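Local coordinates for protein R-imine reductase (Streptomyces kanamyceticus, PDB 3ZGY) that reduces an imine substrate with R selectivity, drawing on NADPH as the source of hydride, at residues Gly128-Asp133 / Pro155-Asp160. Sequence-based numbering, arbitrary orientation.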
loop_
_atom_site.group_PDB
_atom_site.type_symbol
_atom_site.label_atom_id
_atom_site.label_comp_id
_atom_site.label_asym_id
_atom_site.label_seq_id
_atom_site.Cartn_x
_atom_site.Cartn_y
_atom_site.Cartn_z
ATOM N N GLY D 128 -14.509 -38.334 0.271
ATOM C CA GLY D 128 -13.513 -38.988 -0.575
ATOM C C GLY D 128 -12.996 -38.217 -1.781
ATOM O O GLY D 128 -12.693 -38.779 -2.834
ATOM N N ALA D 129 -12.824 -36.928 -1.609
ATOM C CA ALA D 129 -12.301 -36.122 -2.661
ATOM C C ALA D 129 -11.016 -35.480 -2.211
ATOM O O ALA D 129 -10.792 -35.280 -1.040
ATOM C CB ALA D 129 -13.298 -35.073 -3.047
ATOM N N ASP D 130 -10.144 -35.223 -3.173
ATOM C CA ASP D 130 -9.059 -34.325 -2.982
ATOM C C ASP D 130 -9.601 -32.883 -3.091
ATOM O O ASP D 130 -10.541 -32.613 -3.835
ATOM C CB ASP D 130 -8.064 -34.586 -4.065
ATOM C CG ASP D 130 -7.304 -35.837 -3.833
ATOM O OD1 ASP D 130 -6.381 -35.830 -2.946
ATOM O OD2 ASP D 130 -7.574 -36.808 -4.570
ATOM N N TYR D 131 -8.979 -31.963 -2.391
ATOM C CA TYR D 131 -9.510 -30.627 -2.271
ATOM C C TYR D 131 -8.380 -29.631 -2.284
ATOM O O TYR D 131 -7.457 -29.723 -1.480
ATOM C CB TYR D 131 -10.301 -30.467 -0.958
ATOM C CG TYR D 131 -10.912 -29.111 -0.772
ATOM C CD1 TYR D 131 -12.040 -28.729 -1.530
ATOM C CD2 TYR D 131 -10.412 -28.205 0.150
ATOM C CE1 TYR D 131 -12.644 -27.514 -1.350
ATOM C CE2 TYR D 131 -11.012 -26.977 0.311
ATOM C CZ TYR D 131 -12.101 -26.621 -0.466
ATOM O OH TYR D 131 -12.690 -25.369 -0.340
ATOM N N LEU D 132 -8.469 -28.682 -3.202
ATOM C CA LEU D 132 -7.667 -27.462 -3.137
ATOM C C LEU D 132 -8.532 -26.259 -2.901
ATOM O O LEU D 132 -9.626 -26.116 -3.471
ATOM C CB LEU D 132 -6.968 -27.194 -4.439
ATOM C CG LEU D 132 -5.897 -28.162 -4.833
ATOM C CD1 LEU D 132 -5.410 -27.743 -6.197
ATOM C CD2 LEU D 132 -4.760 -28.165 -3.847
ATOM N N ASP D 133 -8.054 -25.384 -2.039
ATOM C CA ASP D 133 -8.762 -24.178 -1.775
ATOM C C ASP D 133 -7.958 -23.094 -2.340
ATOM O O ASP D 133 -6.736 -23.021 -2.123
ATOM C CB ASP D 133 -8.987 -23.972 -0.311
ATOM C CG ASP D 133 -10.041 -22.933 -0.063
ATOM O OD1 ASP D 133 -9.664 -21.708 -0.127
ATOM O OD2 ASP D 133 -11.210 -23.337 0.217
ATOM N N PRO D 155 -2.988 -30.266 -0.428
ATOM C CA PRO D 155 -1.869 -31.193 -0.521
ATOM C C PRO D 155 -1.371 -31.335 -1.963
ATOM O O PRO D 155 -2.174 -31.304 -2.892
ATOM C CB PRO D 155 -2.465 -32.485 0.000
ATOM C CG PRO D 155 -3.909 -32.368 -0.302
ATOM C CD PRO D 155 -4.205 -30.936 0.012
ATOM N N ARG D 156 -0.065 -31.551 -2.129
ATOM C CA ARG D 156 0.514 -31.798 -3.451
ATOM C C ARG D 156 -0.210 -32.897 -4.194
ATOM O O ARG D 156 -0.399 -32.824 -5.387
ATOM C CB ARG D 156 1.958 -32.204 -3.337
ATOM C CG ARG D 156 2.924 -31.070 -3.070
ATOM C CD ARG D 156 3.182 -30.423 -4.390
ATOM N NE ARG D 156 4.064 -29.292 -4.322
ATOM C CZ ARG D 156 4.334 -28.552 -5.376
ATOM N NH1 ARG D 156 3.761 -28.798 -6.568
ATOM N NH2 ARG D 156 5.197 -27.560 -5.253
ATOM N N SER D 157 -0.610 -33.938 -3.496
ATOM C CA SER D 157 -1.372 -34.992 -4.156
ATOM C C SER D 157 -2.611 -34.510 -4.876
ATOM O O SER D 157 -3.121 -35.190 -5.783
ATOM C CB SER D 157 -1.763 -36.052 -3.133
ATOM O OG SER D 157 -2.665 -35.516 -2.209
ATOM N N ALA D 158 -3.170 -33.397 -4.418
ATOM C CA ALA D 158 -4.361 -32.847 -5.055
ATOM C C ALA D 158 -3.968 -31.872 -6.163
ATOM O O ALA D 158 -4.675 -31.753 -7.141
ATOM C CB ALA D 158 -5.243 -32.162 -4.053
ATOM N N PHE D 159 -2.801 -31.247 -6.051
ATOM C CA PHE D 159 -2.420 -30.246 -7.039
ATOM C C PHE D 159 -1.633 -30.810 -8.211
ATOM O O PHE D 159 -1.969 -30.555 -9.352
ATOM C CB PHE D 159 -1.621 -29.161 -6.383
ATOM C CG PHE D 159 -1.013 -28.215 -7.352
ATOM C CD1 PHE D 159 -1.787 -27.375 -8.065
ATOM C CD2 PHE D 159 0.332 -28.192 -7.553
ATOM C CE1 PHE D 159 -1.238 -26.510 -8.996
ATOM C CE2 PHE D 159 0.904 -27.334 -8.451
ATOM C CZ PHE D 159 0.110 -26.487 -9.183
ATOM N N ASP D 160 -0.554 -31.542 -7.927
ATOM C CA ASP D 160 0.338 -32.075 -8.951
ATOM C C ASP D 160 -0.413 -32.775 -10.135
ATOM O O ASP D 160 -0.161 -32.450 -11.289
ATOM C CB ASP D 160 1.388 -32.992 -8.317
ATOM C CG ASP D 160 2.372 -32.232 -7.421
ATOM O OD1 ASP D 160 2.504 -31.010 -7.546
ATOM O OD2 ASP D 160 3.093 -32.851 -6.608
#
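The methyl of A158 lies at the centre of this contact: it points from the short helix 156-159 at strand 130-136 and sits against D130 and L132, with its CB 3.7 Å from D130 CB and 4.0 Å from L132 CD2. L132 lays both methyls against A158 and F159. Its CG lies anti to its own carbonyl carbon (chi1 -67°), and chi2 near 180° extends the CD1 branch toward F159. L132 CD2 touches A158 CB and also reaches F159 CB, while L132 CD1 lies 4.0 Å from F159 CB and near the plane of the F159 ring, at its edge. With CG anti to its backbone N (chi1 171°), F159 swings its ring away from the strand, where it meets the ring of Y175, the planes nearly parallel; L166 of helix 163-167 touches both L132 and F159. D130 OD1 approaches S157 OG to 3.8 Å, too long for a hydrogen bond, and P155 CD rests 3.8 Å from Y131 O, a carbonyl that accepts a hydrogen bond from H180. P155 occupies the N-cap position, and its O receives the backbone N-H groups of A158 and F159. An alanine in place of L132 would remove both methyls and would probably open a gap between A158, F159 and L166. Y131 turns to the other side of the sheet, against helix 114-126, and its OH bonds to D133 OD2 at 2.6 Å. The contact thus lays the helix that follows strand 150-153 over one face of the sheet in the Rossmann-type nucleotide-binding domain. No hydrogen bond or salt bridge crosses between the segments, so the fit rests mainly on apolar packing of the A158, L132 and F159 carbons and the D130 methylene, and should depend on shape rather than charge.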